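Local coordinates for starch synthase I (Hordeum vulgare, PDB 4HLN), which is a plant starch synthase, a two-domain glycosyltransferase of the GT-B kind that binds a glycan, at residues A[328-333]-A[342-347]; A[365-370]-A[378-383]; A[275-280]-A[349-354]. One frame throughout, in Å; residues are numbered along the deposited sequence.

Contact 1: A[328-333]-A[342-347]; sequences WVFPEW and GEAVNF
W328 and N346 meet side by side across an antiparallel beta hairpin with a long connection. Strand 343-346 is central in a small three-stranded sheet, with 327-329 on one flank and 307-309 on the other.

The W328 side chain begins at CB, 3.7 Å from N346 CB. W328 CG follows, 3.8 Å from N346 CB, which lies over the five-membered ring in a CH-pi contact. Further along, N346 ND2 sits above the ring rim, 3.3 Å from W328 NE1. Both nitrogens are donors and do not bond. W328 CE2 is 3.5 Å from N346 ND2. Beyond it, the six-membered ring packs on K349 with CE3 and on L378 with CH2. N346 CG is anti to the backbone N (chi1 -176°), which lays the amide alongside the indole, planes 85° apart. N346 ND2 donates to Q305, and N346 OD1 accepts from K349 N as the N-cap of the next helix.

W328 and A344 form a hydrogen-bonded pair, V329 and E343 a non-hydrogen-bonded one with side chains on the other face. F330 CE2 reaches A344 CB at 3.9 Å. One more backbone bond follows beyond the strand end: F330 N donates to G342 O at 2.7 Å, in the carbonyl plane.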
loop_
_atom_site.group_PDB
_atom_site.type_symbol
_atom_site.label_atom_id
_atom_site.label_comp_id
_atom_site.label_asym_id
_atom_site.label_seq_id
_atom_site.Cartn_x
_atom_site.Cartn_y
_atom_site.Cartn_z
ATOM N N TRP A 328 -15.676 17.243 12.187
ATOM C CA TRP A 328 -14.567 17.790 11.429
ATOM C C TRP A 328 -14.963 19.171 10.898
ATOM O O TRP A 328 -15.885 19.305 10.085
ATOM C CB TRP A 328 -14.286 16.864 10.278
ATOM C CG TRP A 328 -12.972 17.017 9.618
ATOM C CD1 TRP A 328 -12.745 17.268 8.286
ATOM C CD2 TRP A 328 -11.686 16.862 10.221
ATOM N NE1 TRP A 328 -11.400 17.282 8.032
ATOM C CE2 TRP A 328 -10.724 17.033 9.202
ATOM C CE3 TRP A 328 -11.253 16.585 11.523
ATOM C CZ2 TRP A 328 -9.355 16.951 9.447
ATOM C CZ3 TRP A 328 -9.892 16.502 11.766
ATOM C CH2 TRP A 328 -8.960 16.691 10.734
ATOM N N VAL A 329 -14.285 20.202 11.376
ATOM C CA VAL A 329 -14.528 21.550 10.879
ATOM C C VAL A 329 -13.421 22.051 9.960
ATOM O O VAL A 329 -12.244 22.083 10.336
ATOM C CB VAL A 329 -14.660 22.545 12.024
ATOM C CG1 VAL A 329 -14.860 23.945 11.464
ATOM C CG2 VAL A 329 -15.821 22.136 12.939
ATOM N N PHE A 330 -13.792 22.452 8.749
ATOM C CA PHE A 330 -12.796 23.007 7.833
ATOM C C PHE A 330 -12.383 24.429 8.191
ATOM O O PHE A 330 -13.213 25.265 8.596
ATOM C CB PHE A 330 -13.256 22.914 6.388
ATOM C CG PHE A 330 -13.291 21.506 5.864
ATOM C CD1 PHE A 330 -12.155 20.928 5.320
ATOM C CD2 PHE A 330 -14.453 20.748 5.938
ATOM C CE1 PHE A 330 -12.185 19.623 4.835
ATOM C CE2 PHE A 330 -14.484 19.450 5.455
ATOM C CZ PHE A 330 -13.349 18.886 4.904
ATOM N N PRO A 331 -11.079 24.698 8.060
ATOM C CA PRO A 331 -10.518 26.027 8.329
ATOM C C PRO A 331 -11.135 27.057 7.377
ATOM O O PRO A 331 -11.627 26.700 6.295
ATOM C CB PRO A 331 -9.018 25.843 8.058
ATOM C CG PRO A 331 -8.924 24.620 7.142
ATOM C CD PRO A 331 -10.095 23.752 7.492
ATOM N N GLU A 332 -11.105 28.320 7.781
ATOM C CA GLU A 332 -11.732 29.378 7.011
ATOM C C GLU A 332 -11.238 29.518 5.566
ATOM O O GLU A 332 -12.035 29.722 4.669
ATOM C CB GLU A 332 -11.657 30.699 7.767
ATOM C CG GLU A 332 -12.699 30.765 8.871
ATOM C CD GLU A 332 -12.509 31.946 9.808
ATOM O OE1 GLU A 332 -13.531 32.453 10.323
ATOM O OE2 GLU A 332 -11.346 32.361 10.036
ATOM N N TRP A 333 -9.944 29.388 5.326
ATOM C CA TRP A 333 -9.459 29.513 3.955
ATOM C C TRP A 333 -10.037 28.441 3.024
ATOM O O TRP A 333 -9.979 28.569 1.794
ATOM C CB TRP A 333 -7.937 29.496 3.913
ATOM C CG TRP A 333 -7.368 28.294 4.499
ATOM C CD1 TRP A 333 -6.937 28.132 5.779
ATOM C CD2 TRP A 333 -7.162 27.044 3.838
ATOM N NE1 TRP A 333 -6.465 26.852 5.956
ATOM C CE2 TRP A 333 -6.587 26.165 4.776
ATOM C CE3 TRP A 333 -7.401 26.584 2.541
ATOM C CZ2 TRP A 333 -6.247 24.859 4.461
ATOM C CZ3 TRP A 333 -7.063 25.285 2.222
ATOM C CH2 TRP A 333 -6.492 24.433 3.177
ATOM N N GLY A 342 -18.477 25.306 7.389
ATOM C CA GLY A 342 -17.413 24.326 7.251
ATOM C C GLY A 342 -17.517 23.087 8.141
ATOM O O GLY A 342 -16.506 22.457 8.446
ATOM N N GLU A 343 -18.734 22.736 8.556
ATOM C CA GLU A 343 -18.941 21.619 9.479
ATOM C C GLU A 343 -19.230 20.296 8.775
ATOM O O GLU A 343 -20.155 20.201 7.960
ATOM C CB GLU A 343 -20.080 21.937 10.444
ATOM C CG GLU A 343 -19.760 23.047 11.423
ATOM C CD GLU A 343 -21.005 23.612 12.095
ATOM O OE1 GLU A 343 -22.107 23.546 11.487
ATOM O OE2 GLU A 343 -20.873 24.131 13.230
ATOM N N ALA A 344 -18.456 19.270 9.119
ATOM C CA ALA A 344 -18.572 17.983 8.444
ATOM C C ALA A 344 -18.441 16.776 9.376
ATOM O O ALA A 344 -18.086 16.904 10.543
ATOM C CB ALA A 344 -17.522 17.899 7.400
ATOM N N VAL A 345 -18.708 15.597 8.832
ATOM C CA VAL A 345 -18.278 14.361 9.466
ATOM C C VAL A 345 -17.248 13.690 8.586
ATOM O O VAL A 345 -17.311 13.766 7.364
ATOM C CB VAL A 345 -19.428 13.407 9.740
ATOM C CG1 VAL A 345 -20.358 14.035 10.769
ATOM C CG2 VAL A 345 -20.164 13.102 8.457
ATOM N N ASN A 346 -16.289 13.043 9.227
ATOM C CA ASN A 346 -15.132 12.538 8.527
ATOM C C ASN A 346 -14.835 11.101 8.957
ATOM O O ASN A 346 -14.176 10.867 9.965
ATOM C CB ASN A 346 -13.941 13.462 8.805
ATOM C CG ASN A 346 -12.694 13.072 8.022
ATOM O OD1 ASN A 346 -12.454 11.891 7.756
ATOM N ND2 ASN A 346 -11.877 14.068 7.669
ATOM N N PHE A 347 -15.316 10.147 8.169
ATOM C CA PHE A 347 -15.104 8.735 8.441
ATOM C C PHE A 347 -13.692 8.361 8.852
ATOM O O PHE A 347 -13.494 7.785 9.929
ATOM C CB PHE A 347 -15.555 7.863 7.269
ATOM C CG PHE A 347 -17.024 7.509 7.304
ATOM C CD1 PHE A 347 -17.959 8.407 7.819
ATOM C CD2 PHE A 347 -17.468 6.279 6.832
ATOM C CE1 PHE A 347 -19.307 8.092 7.839
ATOM C CE2 PHE A 347 -18.811 5.953 6.853
ATOM C CZ PHE A 347 -19.736 6.865 7.357
#

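Contact 2: A[365-370]-A[378-383]; sequences YSWEVT and LNELLS
W367 and N379 join two successive helices, 367-374 and 376-384, joined by a one-residue link. Both lie in the connection between parallel strands 357-360 and 389-391, neighbours at the edge of the nine-stranded sheet. The backbones come closest between T370 CA and N379 CA, 6.5 Å apart.

Stacking comes first. The N379 amide lies over one face of the W367 indole, with the planes 20° apart. N379 ND2 is above the ring centre, 3.6 Å from W367 CD2. N379 OD1 reaches toward the six-membered part, 3.7 Å from W367 CZ3. W367 CG is anti to the backbone N (chi1 179°), which carries the ring out toward the second helix.

Edge contacts come next. The far rim meets E380, next to N379, and S383, one turn on. E380 CG lies in the ring plane, 3.6 Å from W367 CH2. S383 OG is also near that plane, 3.4 Å from W367 CZ3.

The T370 methyl covers the other face of the amide, which is thus sandwiched. T370 CG2 lies 3.5 Å from N379 CG, and the two side chains cross at about a right angle.

Among polar contacts, N379 ND2 is held by T371 OG1. The S366 cap orders the start of the helix that carries W367: S366 OG accepts from V369 N at 3.2 Å, with an N-H...O angle of 157°.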
loop_
_atom_site.group_PDB
_atom_site.type_symbol
_atom_site.label_atom_id
_atom_site.label_comp_id
_atom_site.label_asym_id
_atom_site.label_seq_id
_atom_site.Cartn_x
_atom_site.Cartn_y
_atom_site.Cartn_z
ATOM N N TYR A 365 7.058 9.065 4.761
ATOM C CA TYR A 365 7.132 10.382 4.109
ATOM C C TYR A 365 7.233 11.548 5.082
ATOM O O TYR A 365 7.006 11.401 6.276
ATOM C CB TYR A 365 5.942 10.616 3.175
ATOM C CG TYR A 365 5.908 9.676 2.012
ATOM C CD1 TYR A 365 6.605 9.968 0.846
ATOM C CD2 TYR A 365 5.204 8.478 2.080
ATOM C CE1 TYR A 365 6.590 9.103 -0.238
ATOM C CE2 TYR A 365 5.174 7.603 1.006
ATOM C CZ TYR A 365 5.871 7.920 -0.151
ATOM O OH TYR A 365 5.852 7.064 -1.227
ATOM N N SER A 366 7.550 12.717 4.547
ATOM C CA SER A 366 7.779 13.904 5.365
ATOM C C SER A 366 6.473 14.531 5.815
ATOM O O SER A 366 5.424 14.291 5.220
ATOM C CB SER A 366 8.555 14.935 4.557
ATOM O OG SER A 366 7.796 15.322 3.417
ATOM N N TRP A 367 6.551 15.359 6.849
ATOM C CA TRP A 367 5.400 16.133 7.300
ATOM C C TRP A 367 4.742 16.866 6.123
ATOM O O TRP A 367 3.519 16.846 5.943
ATOM C CB TRP A 367 5.823 17.147 8.370
ATOM C CG TRP A 367 4.684 18.006 8.854
ATOM C CD1 TRP A 367 4.193 19.148 8.259
ATOM C CD2 TRP A 367 3.877 17.787 10.021
ATOM N NE1 TRP A 367 3.137 19.648 8.992
ATOM C CE2 TRP A 367 2.923 18.833 10.076
ATOM C CE3 TRP A 367 3.868 16.810 11.024
ATOM C CZ2 TRP A 367 1.976 18.929 11.097
ATOM C CZ3 TRP A 367 2.926 16.906 12.039
ATOM C CH2 TRP A 367 1.993 17.959 12.068
ATOM N N GLU A 368 5.585 17.504 5.324
ATOM C CA GLU A 368 5.160 18.340 4.217
ATOM C C GLU A 368 4.356 17.550 3.194
ATOM O O GLU A 368 3.329 18.021 2.702
ATOM C CB GLU A 368 6.389 18.980 3.553
ATOM C CG GLU A 368 7.236 19.888 4.478
ATOM C CD GLU A 368 7.877 19.173 5.691
ATOM O OE1 GLU A 368 8.131 17.945 5.639
ATOM O OE2 GLU A 368 8.138 19.861 6.708
ATOM N N VAL A 369 4.832 16.355 2.864
ATOM C CA VAL A 369 4.146 15.519 1.885
ATOM C C VAL A 369 2.789 15.087 2.436
ATOM O O VAL A 369 1.760 15.210 1.764
ATOM C CB VAL A 369 4.991 14.289 1.490
ATOM C CG1 VAL A 369 4.177 13.320 0.654
ATOM C CG2 VAL A 369 6.224 14.726 0.727
ATOM N N THR A 370 2.792 14.595 3.671
ATOM C CA THR A 370 1.561 14.179 4.321
ATOM C C THR A 370 0.544 15.326 4.375
ATOM O O THR A 370 -0.645 15.129 4.108
ATOM C CB THR A 370 1.829 13.654 5.724
ATOM O OG1 THR A 370 2.667 12.493 5.646
ATOM C CG2 THR A 370 0.528 13.279 6.391
ATOM N N LEU A 378 -5.581 16.748 9.442
ATOM C CA LEU A 378 -5.434 15.319 9.566
ATOM C C LEU A 378 -4.022 14.949 9.999
ATOM O O LEU A 378 -3.830 14.022 10.768
ATOM C CB LEU A 378 -5.762 14.635 8.237
ATOM C CG LEU A 378 -5.895 13.109 8.358
ATOM C CD1 LEU A 378 -6.938 12.740 9.407
ATOM C CD2 LEU A 378 -6.245 12.484 7.026
ATOM N N ASN A 379 -3.033 15.670 9.494
ATOM C CA ASN A 379 -1.653 15.359 9.821
ATOM C C ASN A 379 -1.356 15.504 11.321
ATOM O O ASN A 379 -0.690 14.662 11.923
ATOM C CB ASN A 379 -0.711 16.221 8.994
ATOM C CG ASN A 379 0.682 15.640 8.909
ATOM O OD1 ASN A 379 1.046 14.751 9.681
ATOM N ND2 ASN A 379 1.473 16.138 7.963
ATOM N N GLU A 380 -1.853 16.570 11.926
ATOM C CA GLU A 380 -1.651 16.765 13.348
ATOM C C GLU A 380 -2.366 15.685 14.155
ATOM O O GLU A 380 -1.876 15.221 15.187
ATOM C CB GLU A 380 -2.100 18.164 13.756
ATOM C CG GLU A 380 -1.031 19.207 13.496
ATOM C CD GLU A 380 -1.607 20.548 13.088
ATOM O OE1 GLU A 380 -0.809 21.468 12.794
ATOM O OE2 GLU A 380 -2.852 20.678 13.058
ATOM N N LEU A 381 -3.523 15.274 13.661
ATOM C CA LEU A 381 -4.280 14.203 14.283
ATOM C C LEU A 381 -3.467 12.912 14.292
ATOM O O LEU A 381 -3.284 12.294 15.330
ATOM C CB LEU A 381 -5.572 13.990 13.514
ATOM C CG LEU A 381 -6.671 13.335 14.328
ATOM C CD1 LEU A 381 -6.868 14.116 15.609
ATOM C CD2 LEU A 381 -7.939 13.308 13.514
ATOM N N LEU A 382 -2.985 12.514 13.120
ATOM C CA LEU A 382 -2.104 11.372 12.998
ATOM C C LEU A 382 -0.930 11.440 13.952
ATOM O O LEU A 382 -0.669 10.485 14.684
ATOM C CB LEU A 382 -1.561 11.250 11.580
ATOM C CG LEU A 382 -2.546 10.803 10.505
ATOM C CD1 LEU A 382 -1.844 10.724 9.168
ATOM C CD2 LEU A 382 -3.180 9.475 10.844
ATOM N N SER A 383 -0.206 12.555 13.931
ATOM C CA SER A 383 1.012 12.646 14.725
ATOM C C SER A 383 0.681 12.711 16.211
ATOM O O SER A 383 1.525 12.398 17.060
ATOM C CB SER A 383 1.886 13.817 14.288
ATOM O OG SER A 383 1.137 15.008 14.243
#

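Contact 3: A[275-280]-A[349-354]; sequences LVPVLL and KGAVVT
P277 and V278 pack against A351 and T354 where two helices of a Rossmann-like domain cross. Helix 276-284 lies in the beta-alpha-beta crossover between parallel strands 264-269 and 294-299. Helix 347-354 leads into strand 357-360, the next strand of the same sheet. The segment axes approach to 8.5 Å and cross at 51°. Strand 294-299 lies beneath both: P277 touches S295, and A351 touches L297.

The closer packing gathers round the T354 hydroxyl. T354 OG1 is 3.5 Å from P277 CB and 3.7 Å from V278 CG2, so a polar atom faces carbon on the neighbouring helix. Its proton is used within its own helix, in a 2.8 Å hydrogen bond from T354 OG1 to G350 O. The first torsion explains this: OG1 sits between the backbone N and the carbonyl carbon (chi1 55°), turned back along the helix. The P277 ring adds an apolar contact, with P277 CG 3.9 Å from A351 CB. The P277 and T354 side chains cross at about a right angle.

The contact is sparser toward G350. There the second helix has no side chain to offer, and V278 CG2 meets backbone alone, 3.8 Å from G350 O. No direct hydrogen bond joins the two segments.

At the C-terminal end of helix 347-354 a water takes over. The five touching residues are all buried. V632, near the C-terminus of the chain, also touches T354. The water lies a long 3.3 Å from T354 O, where any bond is weak. It is nearer the first helix, with its oxygen 2.7 Å from P277 O.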
loop_
_atom_site.group_PDB
_atom_site.type_symbol
_atom_site.label_atom_id
_atom_site.label_comp_id
_atom_site.label_asym_id
_atom_site.label_seq_id
_atom_site.Cartn_x
_atom_site.Cartn_y
_atom_site.Cartn_z
ATOM N N LEU A 275 -15.899 3.276 9.926
ATOM C CA LEU A 275 -16.887 3.467 10.971
ATOM C C LEU A 275 -16.856 2.275 11.928
ATOM O O LEU A 275 -17.374 2.348 13.038
ATOM C CB LEU A 275 -18.273 3.634 10.355
ATOM C CG LEU A 275 -19.312 4.309 11.244
ATOM C CD1 LEU A 275 -19.036 5.807 11.332
ATOM C CD2 LEU A 275 -20.693 4.077 10.700
ATOM N N VAL A 276 -16.233 1.180 11.493
ATOM C CA VAL A 276 -16.210 -0.043 12.280
ATOM C C VAL A 276 -15.658 0.166 13.706
ATOM O O VAL A 276 -16.303 -0.206 14.680
ATOM C CB VAL A 276 -15.414 -1.139 11.538
ATOM C CG1 VAL A 276 -15.005 -2.252 12.486
ATOM C CG2 VAL A 276 -16.227 -1.664 10.370
ATOM N N PRO A 277 -14.457 0.759 13.827
ATOM C CA PRO A 277 -13.874 0.998 15.149
ATOM C C PRO A 277 -14.713 1.942 15.978
ATOM O O PRO A 277 -14.646 1.914 17.216
ATOM C CB PRO A 277 -12.526 1.646 14.843
ATOM C CG PRO A 277 -12.579 2.035 13.416
ATOM C CD PRO A 277 -13.557 1.166 12.736
ATOM N N VAL A 278 -15.506 2.774 15.315
ATOM C CA VAL A 278 -16.402 3.658 16.061
ATOM C C VAL A 278 -17.552 2.833 16.630
ATOM O O VAL A 278 -17.895 2.952 17.794
ATOM C CB VAL A 278 -16.943 4.826 15.192
ATOM C CG1 VAL A 278 -17.693 5.836 16.054
ATOM C CG2 VAL A 278 -15.809 5.508 14.452
ATOM N N LEU A 279 -18.134 1.982 15.794
ATOM C CA LEU A 279 -19.191 1.082 16.220
ATOM C C LEU A 279 -18.754 0.251 17.417
ATOM O O LEU A 279 -19.465 0.183 18.432
ATOM C CB LEU A 279 -19.621 0.177 15.062
ATOM C CG LEU A 279 -20.366 0.963 13.981
ATOM C CD1 LEU A 279 -20.768 0.088 12.791
ATOM C CD2 LEU A 279 -21.580 1.699 14.595
ATOM N N LEU A 280 -17.591 -0.382 17.306
ATOM C CA LEU A 280 -17.099 -1.196 18.411
ATOM C C LEU A 280 -17.152 -0.392 19.704
ATOM O O LEU A 280 -17.678 -0.848 20.719
ATOM C CB LEU A 280 -15.673 -1.649 18.147
ATOM C CG LEU A 280 -15.527 -2.576 16.950
ATOM C CD1 LEU A 280 -14.073 -2.920 16.732
ATOM C CD2 LEU A 280 -16.361 -3.822 17.146
ATOM N N LYS A 349 -11.195 10.191 9.745
ATOM C CA LYS A 349 -10.877 10.879 10.980
ATOM C C LYS A 349 -11.430 10.116 12.194
ATOM O O LYS A 349 -10.744 9.945 13.197
ATOM C CB LYS A 349 -11.435 12.300 10.938
ATOM C CG LYS A 349 -11.110 13.151 12.154
ATOM C CD LYS A 349 -12.211 13.096 13.206
ATOM C CE LYS A 349 -11.945 14.075 14.365
ATOM N NZ LYS A 349 -13.064 14.127 15.362
ATOM N N GLY A 350 -12.681 9.676 12.087
ATOM C CA GLY A 350 -13.349 8.915 13.126
ATOM C C GLY A 350 -12.596 7.662 13.528
ATOM O O GLY A 350 -12.485 7.342 14.715
ATOM N N ALA A 351 -12.066 6.961 12.532
ATOM C CA ALA A 351 -11.243 5.784 12.777
ATOM C C ALA A 351 -9.896 6.155 13.376
ATOM O O ALA A 351 -9.393 5.451 14.237
ATOM C CB ALA A 351 -11.029 5.012 11.496
ATOM N N VAL A 352 -9.298 7.247 12.911
ATOM C CA VAL A 352 -7.982 7.633 13.402
ATOM C C VAL A 352 -8.096 7.896 14.885
ATOM O O VAL A 352 -7.192 7.607 15.679
ATOM C CB VAL A 352 -7.473 8.896 12.703
ATOM C CG1 VAL A 352 -6.495 9.622 13.592
ATOM C CG2 VAL A 352 -6.837 8.546 11.375
ATOM N N VAL A 353 -9.248 8.426 15.253
ATOM C CA VAL A 353 -9.509 8.767 16.626
ATOM C C VAL A 353 -9.786 7.545 17.517
ATOM O O VAL A 353 -9.470 7.583 18.687
ATOM C CB VAL A 353 -10.640 9.807 16.699
ATOM C CG1 VAL A 353 -11.479 9.628 17.946
ATOM C CG2 VAL A 353 -10.054 11.201 16.615
ATOM N N THR A 354 -10.332 6.464 16.960
ATOM C CA THR A 354 -10.796 5.320 17.763
ATOM C C THR A 354 -10.085 3.979 17.533
ATOM O O THR A 354 -10.254 3.048 18.309
ATOM C CB THR A 354 -12.293 5.059 17.531
ATOM O OG1 THR A 354 -12.533 4.876 16.123
ATOM C CG2 THR A 354 -13.113 6.220 18.046
HETATM O O HOH W 1 -12.656 0.773 18.577
#

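In the fold
All three contacts lie in the starch synthase catalytic domain. Their centres are about 17 to 19 Å apart. Contact 3 spans a long excursion of the chain, and contact 1 is nested inside it. Contact 2 follows both. Strand 343-346 of contact 1 runs directly into helix 347-354 of contact 3. That helix also packs on helix 376-384 of contact 2, through V352 with L381 and L382. The W328 indole touches both of these helices. The small three-stranded sheet is thus tied to the helices that flank the nine-stranded sheet. Y365, at the start of contact 2, reaches F524 and H544 in the glycosyl transferases group 1 part of the chain.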